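Local coordinates for protein computational Design of Enzyme (Synthetic construct, PDB 3TP4) that is a computationally designed protein on a glycosyl hydrolase family 26 TIM-barrel scaffold, probably made to carry an activated serine within a catalytic triad, at residues A[248-253]-A[292-297]. Numbering follows the deposited sequence.
Sequences YDSTGS and NGSSPA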
loop_
_atom_site.group_PDB
_atom_site.type_symbol
_atom_site.label_atom_id
_atom_site.label_comp_id
_atom_site.label_asym_id
_atom_site.label_seq_id
_atom_site.Cartn_x
_atom_site.Cartn_y
_atom_site.Cartn_z
ATOM N N TYR A 248 -9.109 -7.070 11.700
ATOM C CA TYR A 248 -8.775 -7.957 12.804
ATOM C C TYR A 248 -10.041 -8.187 13.621
ATOM O O TYR A 248 -10.886 -7.304 13.713
ATOM C CB TYR A 248 -7.673 -7.358 13.677
ATOM C CG TYR A 248 -6.272 -7.566 13.140
ATOM C CD1 TYR A 248 -6.026 -7.637 11.775
ATOM C CD2 TYR A 248 -5.197 -7.710 14.001
ATOM C CE1 TYR A 248 -4.732 -7.840 11.286
ATOM C CE2 TYR A 248 -3.909 -7.907 13.521
ATOM C CZ TYR A 248 -3.684 -7.971 12.161
ATOM O OH TYR A 248 -2.400 -8.180 11.689
ATOM N N ASP A 249 -10.184 -9.381 14.185
ATOM C CA ASP A 249 -11.349 -9.710 15.006
ATOM C C ASP A 249 -10.944 -10.733 16.052
ATOM O O ASP A 249 -10.058 -11.560 15.808
ATOM C CB ASP A 249 -12.497 -10.253 14.142
ATOM C CG ASP A 249 -13.493 -11.114 14.940
ATOM O OD1 ASP A 249 -14.484 -10.571 15.484
ATOM O OD2 ASP A 249 -13.291 -12.347 15.007
ATOM N N SER A 250 -11.568 -10.663 17.225
ATOM C CA SER A 250 -11.327 -11.661 18.265
ATOM C C SER A 250 -12.605 -12.380 18.714
ATOM O O SER A 250 -12.561 -13.190 19.641
ATOM C CB SER A 250 -10.604 -11.043 19.472
ATOM O OG SER A 250 -11.439 -10.106 20.124
ATOM N N THR A 251 -13.732 -12.097 18.060
ATOM C CA THR A 251 -14.997 -12.764 18.399
ATOM C C THR A 251 -15.223 -14.070 17.637
ATOM O O THR A 251 -15.769 -15.027 18.187
ATOM C CB THR A 251 -16.231 -11.868 18.162
ATOM O OG1 THR A 251 -16.500 -11.767 16.756
ATOM C CG2 THR A 251 -16.021 -10.475 18.749
ATOM N N GLY A 252 -14.822 -14.110 16.371
ATOM C CA GLY A 252 -15.103 -15.269 15.540
ATOM C C GLY A 252 -16.590 -15.442 15.281
ATOM O O GLY A 252 -17.043 -16.517 14.877
ATOM N N SER A 253 -17.355 -14.375 15.490
ATOM C CA SER A 253 -18.815 -14.466 15.441
ATOM C C SER A 253 -19.373 -14.644 14.027
ATOM O O SER A 253 -18.732 -14.282 13.042
ATOM C CB SER A 253 -19.454 -13.249 16.123
ATOM O OG SER A 253 -19.226 -12.050 15.389
ATOM N N ASN A 292 -1.441 -11.511 25.696
ATOM C CA ASN A 292 -2.309 -10.347 25.751
ATOM C C ASN A 292 -3.415 -10.426 24.707
ATOM O O ASN A 292 -4.157 -9.465 24.499
ATOM C CB ASN A 292 -1.486 -9.073 25.566
ATOM C CG ASN A 292 -0.343 -8.976 26.559
ATOM O OD1 ASN A 292 -0.481 -9.370 27.720
ATOM N ND2 ASN A 292 0.799 -8.465 26.104
ATOM N N GLY A 293 -3.527 -11.580 24.056
ATOM C CA GLY A 293 -4.495 -11.739 22.992
ATOM C C GLY A 293 -5.667 -12.620 23.369
ATOM O O GLY A 293 -6.042 -12.719 24.540
ATOM N N SER A 294 -6.244 -13.263 22.362
ATOM C CA SER A 294 -7.387 -14.141 22.556
ATOM C C SER A 294 -7.179 -15.435 21.779
ATOM O O SER A 294 -6.306 -15.517 20.906
ATOM C CB SER A 294 -8.667 -13.460 22.066
ATOM O OG SER A 294 -8.856 -12.215 22.709
ATOM N N SER A 295 -7.994 -16.437 22.088
ATOM C CA SER A 295 -7.964 -17.692 21.351
ATOM C C SER A 295 -9.369 -18.072 20.905
ATOM O O SER A 295 -9.876 -19.135 21.255
ATOM C CB SER A 295 -7.339 -18.811 22.193
ATOM O OG SER A 295 -6.010 -18.486 22.567
ATOM N N PRO A 296 -10.011 -17.199 20.120
ATOM C CA PRO A 296 -11.339 -17.575 19.632
ATOM C C PRO A 296 -11.261 -18.939 18.930
ATOM O O PRO A 296 -10.391 -19.142 18.073
ATOM C CB PRO A 296 -11.680 -16.449 18.650
ATOM C CG PRO A 296 -10.354 -15.782 18.338
ATOM C CD PRO A 296 -9.538 -15.925 19.556
ATOM N N ALA A 297 -12.144 -19.865 19.300
ATOM C CA ALA A 297 -12.061 -21.250 18.830
ATOM C C ALA A 297 -12.143 -21.389 17.310
ATOM O O ALA A 297 -13.046 -20.838 16.677
ATOM C CB ALA A 297 -13.133 -22.128 19.511
#
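Ser-250 and Pro-296 meet in a small van der Waals contact at the protein surface, where the turn leaving strand 242-249 lies against the loop between strand 282-285 and helix 299-308. No hydrogen bond joins the two segments. The pyrrolidine ring of Pro-296 presents its CB and CG to the carbonyl oxygen of Ser-250, with CB 3.5 Å from that O; proline has no N-H to donate, and its ring meets the oxygen through C-H groups. Two residues before Pro-296, Ser-294 meets the same Ser-250 from its CB side: Ser-250 CB lies 3.9 Å from Ser-294 OG, which is kept beside its own backbone N, and Ser-294 CB borders it too. Two short side chains probably suit an approach as near as 4.0 Å between the CB atoms of Ser-250 and Ser-294. Both Ser-250 and Pro-296 also touch Val-285, so the barrel strand backs the junction.

Residues 248-253 form the beta-to-alpha turn of the TIM barrel between strand 242-249 and helix 254-274, and Asp-249 shapes it. The N-H of Thr-251 meets Asp-249 OD1 from above the carboxylate plane, about 50° out of it, forming an Asx turn; Thr-251 OG1 reaches the syn lone pair of Asp-249 OD1 at 2.7 Å. Asp-249 OD2 receives Gly-252 N, also syn, in a fairly straight bond (163°), and Trp-299 NE1 from the start of the neighbouring helix. Gly-252 adopts a positive phi of 66°, readily reached without a side chain. Thr-251 OG1 in turn accepts Ser-253 N at 3.0 Å, an ST turn leading into helix 254-274, whose N-cap Ser-253 bonds Phe-256 N through OG.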